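Local coordinates for protein pyruvate kinase (Pseudomonas aeruginosa, PDB 6QXL) that probably catalyses the last step of glycolysis, transferring the phosphoryl group of phosphoenolpyruvate to ADP to give pyruvate and ATP, at residues Val191-Arg197 with Leu218-Arg224. Numbering follows the deposited sequence.
With MG (magnesium ion), chain N.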
# COMPACT_ATOMS: atom_id res chain seq x y z
N VAL A 191 35.01 -3.93 -18.82
CA VAL A 191 36.10 -4.57 -18.10
C VAL A 191 35.60 -4.89 -16.70
O VAL A 191 35.07 -4.02 -16.01
CB VAL A 191 37.33 -3.67 -18.02
CG1 VAL A 191 38.38 -4.24 -17.09
CG2 VAL A 191 37.91 -3.51 -19.41
N ALA A 192 35.80 -6.13 -16.27
CA ALA A 192 35.34 -6.58 -14.96
C ALA A 192 36.50 -6.75 -14.01
O ALA A 192 37.49 -7.41 -14.33
CB ALA A 192 34.58 -7.88 -15.08
N VAL A 193 36.38 -6.16 -12.82
CA VAL A 193 37.39 -6.26 -11.78
C VAL A 193 37.00 -7.37 -10.81
O VAL A 193 35.88 -7.40 -10.32
CB VAL A 193 37.50 -4.93 -11.03
CG1 VAL A 193 38.52 -5.02 -9.90
CG2 VAL A 193 37.88 -3.83 -11.99
N SER A 194 37.95 -8.27 -10.54
CA SER A 194 37.71 -9.37 -9.60
C SER A 194 38.16 -9.00 -8.20
O SER A 194 39.11 -8.24 -8.01
CB SER A 194 38.44 -10.62 -10.05
OG SER A 194 37.98 -11.07 -11.31
N PHE A 195 37.40 -9.51 -7.24
CA PHE A 195 37.70 -9.42 -5.80
C PHE A 195 37.88 -8.02 -5.27
O PHE A 195 38.66 -7.82 -4.35
CB PHE A 195 38.98 -10.28 -5.41
CG PHE A 195 38.80 -11.74 -5.52
CD1 PHE A 195 38.05 -12.52 -4.67
CD2 PHE A 195 39.30 -12.40 -6.69
CE1 PHE A 195 37.83 -13.90 -4.93
CE2 PHE A 195 39.11 -13.76 -6.94
CZ PHE A 195 38.42 -14.47 -6.03
N PRO A 196 37.19 -7.00 -5.81
CA PRO A 196 37.31 -5.70 -5.16
C PRO A 196 36.63 -5.70 -3.81
O PRO A 196 35.64 -6.41 -3.60
CB PRO A 196 36.58 -4.76 -6.13
CG PRO A 196 35.59 -5.61 -6.78
CD PRO A 196 36.19 -6.96 -6.89
N ARG A 197 37.15 -4.91 -2.87
CA ARG A 197 36.61 -4.80 -1.53
C ARG A 197 35.95 -3.46 -1.29
O ARG A 197 35.01 -3.44 -0.46
CB ARG A 197 37.73 -5.02 -0.52
CG ARG A 197 38.00 -6.58 -0.50
CD ARG A 197 39.03 -7.01 0.53
NE ARG A 197 38.92 -8.43 0.92
CZ ARG A 197 39.95 -9.30 1.10
NH1 ARG A 197 41.18 -8.92 0.80
NH2 ARG A 197 39.71 -10.55 1.46
N LEU A 218 33.24 -0.09 -16.36
CA LEU A 218 33.76 -1.00 -15.36
C LEU A 218 32.69 -1.81 -14.65
O LEU A 218 31.69 -1.26 -14.19
CB LEU A 218 34.53 -0.22 -14.32
CG LEU A 218 35.91 0.24 -14.72
CD1 LEU A 218 36.49 1.02 -13.55
CD2 LEU A 218 36.83 -0.93 -15.06
N VAL A 219 32.93 -3.12 -14.52
CA VAL A 219 32.05 -4.01 -13.80
C VAL A 219 32.70 -4.45 -12.51
O VAL A 219 33.77 -5.05 -12.54
CB VAL A 219 31.72 -5.26 -14.61
CG1 VAL A 219 30.69 -6.10 -13.87
CG2 VAL A 219 31.21 -4.86 -15.99
N ALA A 220 32.06 -4.18 -11.38
CA ALA A 220 32.52 -4.69 -10.09
C ALA A 220 31.93 -6.05 -9.81
O ALA A 220 30.72 -6.20 -9.73
CB ALA A 220 32.16 -3.73 -8.96
N LYS A 221 32.79 -7.04 -9.67
CA LYS A 221 32.36 -8.38 -9.30
C LYS A 221 32.23 -8.47 -7.79
O LYS A 221 33.20 -8.29 -7.09
CB LYS A 221 33.33 -9.41 -9.83
CG LYS A 221 33.31 -9.48 -11.35
CD LYS A 221 34.50 -10.23 -11.90
CE LYS A 221 34.46 -11.71 -11.54
NZ LYS A 221 35.50 -12.47 -12.25
N ILE A 222 31.03 -8.75 -7.30
CA ILE A 222 30.78 -8.84 -5.87
C ILE A 222 31.09 -10.29 -5.44
O ILE A 222 30.27 -11.16 -5.61
CB ILE A 222 29.34 -8.45 -5.52
CG1 ILE A 222 28.93 -7.14 -6.20
CG2 ILE A 222 29.15 -8.35 -4.02
CD1 ILE A 222 29.88 -6.01 -6.03
N GLU A 223 32.32 -10.53 -5.01
CA GLU A 223 32.84 -11.82 -4.59
C GLU A 223 33.49 -11.84 -3.20
O GLU A 223 33.96 -12.85 -2.80
CB GLU A 223 33.95 -12.26 -5.57
CG GLU A 223 33.56 -12.59 -6.99
CD GLU A 223 34.71 -12.99 -7.90
OE1 GLU A 223 35.59 -12.17 -8.09
OE2 GLU A 223 34.73 -14.12 -8.45
N ARG A 224 33.54 -10.75 -2.48
CA ARG A 224 34.25 -10.71 -1.20
C ARG A 224 33.30 -10.51 -0.07
O ARG A 224 32.38 -9.71 -0.18
CB ARG A 224 35.32 -9.61 -1.15
CG ARG A 224 36.55 -10.01 -1.88
CD ARG A 224 37.63 -10.75 -1.12
NE ARG A 224 38.90 -10.59 -1.72
CZ ARG A 224 39.77 -11.59 -1.99
NH1 ARG A 224 39.49 -12.85 -1.66
NH2 ARG A 224 40.94 -11.33 -2.57
MG MG N . 34.86 -15.44 -9.36
O HOH W 1 40.27 -8.23 -2.43
O HOH W 2 34.07 -8.41 -4.65
O HOH W 3 35.71 -17.80 -9.96
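A bend at chi2 (-89°) sets the guanidinium of R224 between F195 and the extended R197, one on each of its two faces, and the three side chains meet where two neighbouring strands of the pyruvate kinase TIM barrel end. These strands, 190-193 and 217-222, flank helix 199-211 in a beta-alpha-beta unit and pair in parallel: V219 N bonds to V191 O, V193 N to V219 O at 2.9 Å, and K221 N to V193 O. A192 and V219 share one face of the sheet, while V191 and L218 lie side by side on the other, where V193 and A220 reach M202 of the helix. Past the strands, the R197 guanidinium stacks on that of R224 with centres 3.8 Å and planes 20° apart; F195 CD1 comes over the opposite R224 face, 3.3 Å from CZ, its ring tilted to that plane. E226 and E254, salt-bridged to R197 and R224 respectively, probably offset the repulsion between the stacked cations. Water 1, in the R224 plane, accepts from NE and donates to F195 O; water 2 joins P196 O, K221 O and E223 N. On the barrel's C-terminal rim lies the active-site metal: E223 and D250 both bind magnesium. K221, bent at chi3 (67°), donates from NZ to S194 OG at 3.0 Å, an atom also bonded to L69 O, while NZ also salt-bridges D68 and hydrogen-bonds a malonate ion. The E223 carboxylate divides its work: OE2 ligates magnesium, while OE1 sits over one face of the F195 ring and accepts a weak hydrogen bond from F195 N at 3.3 Å.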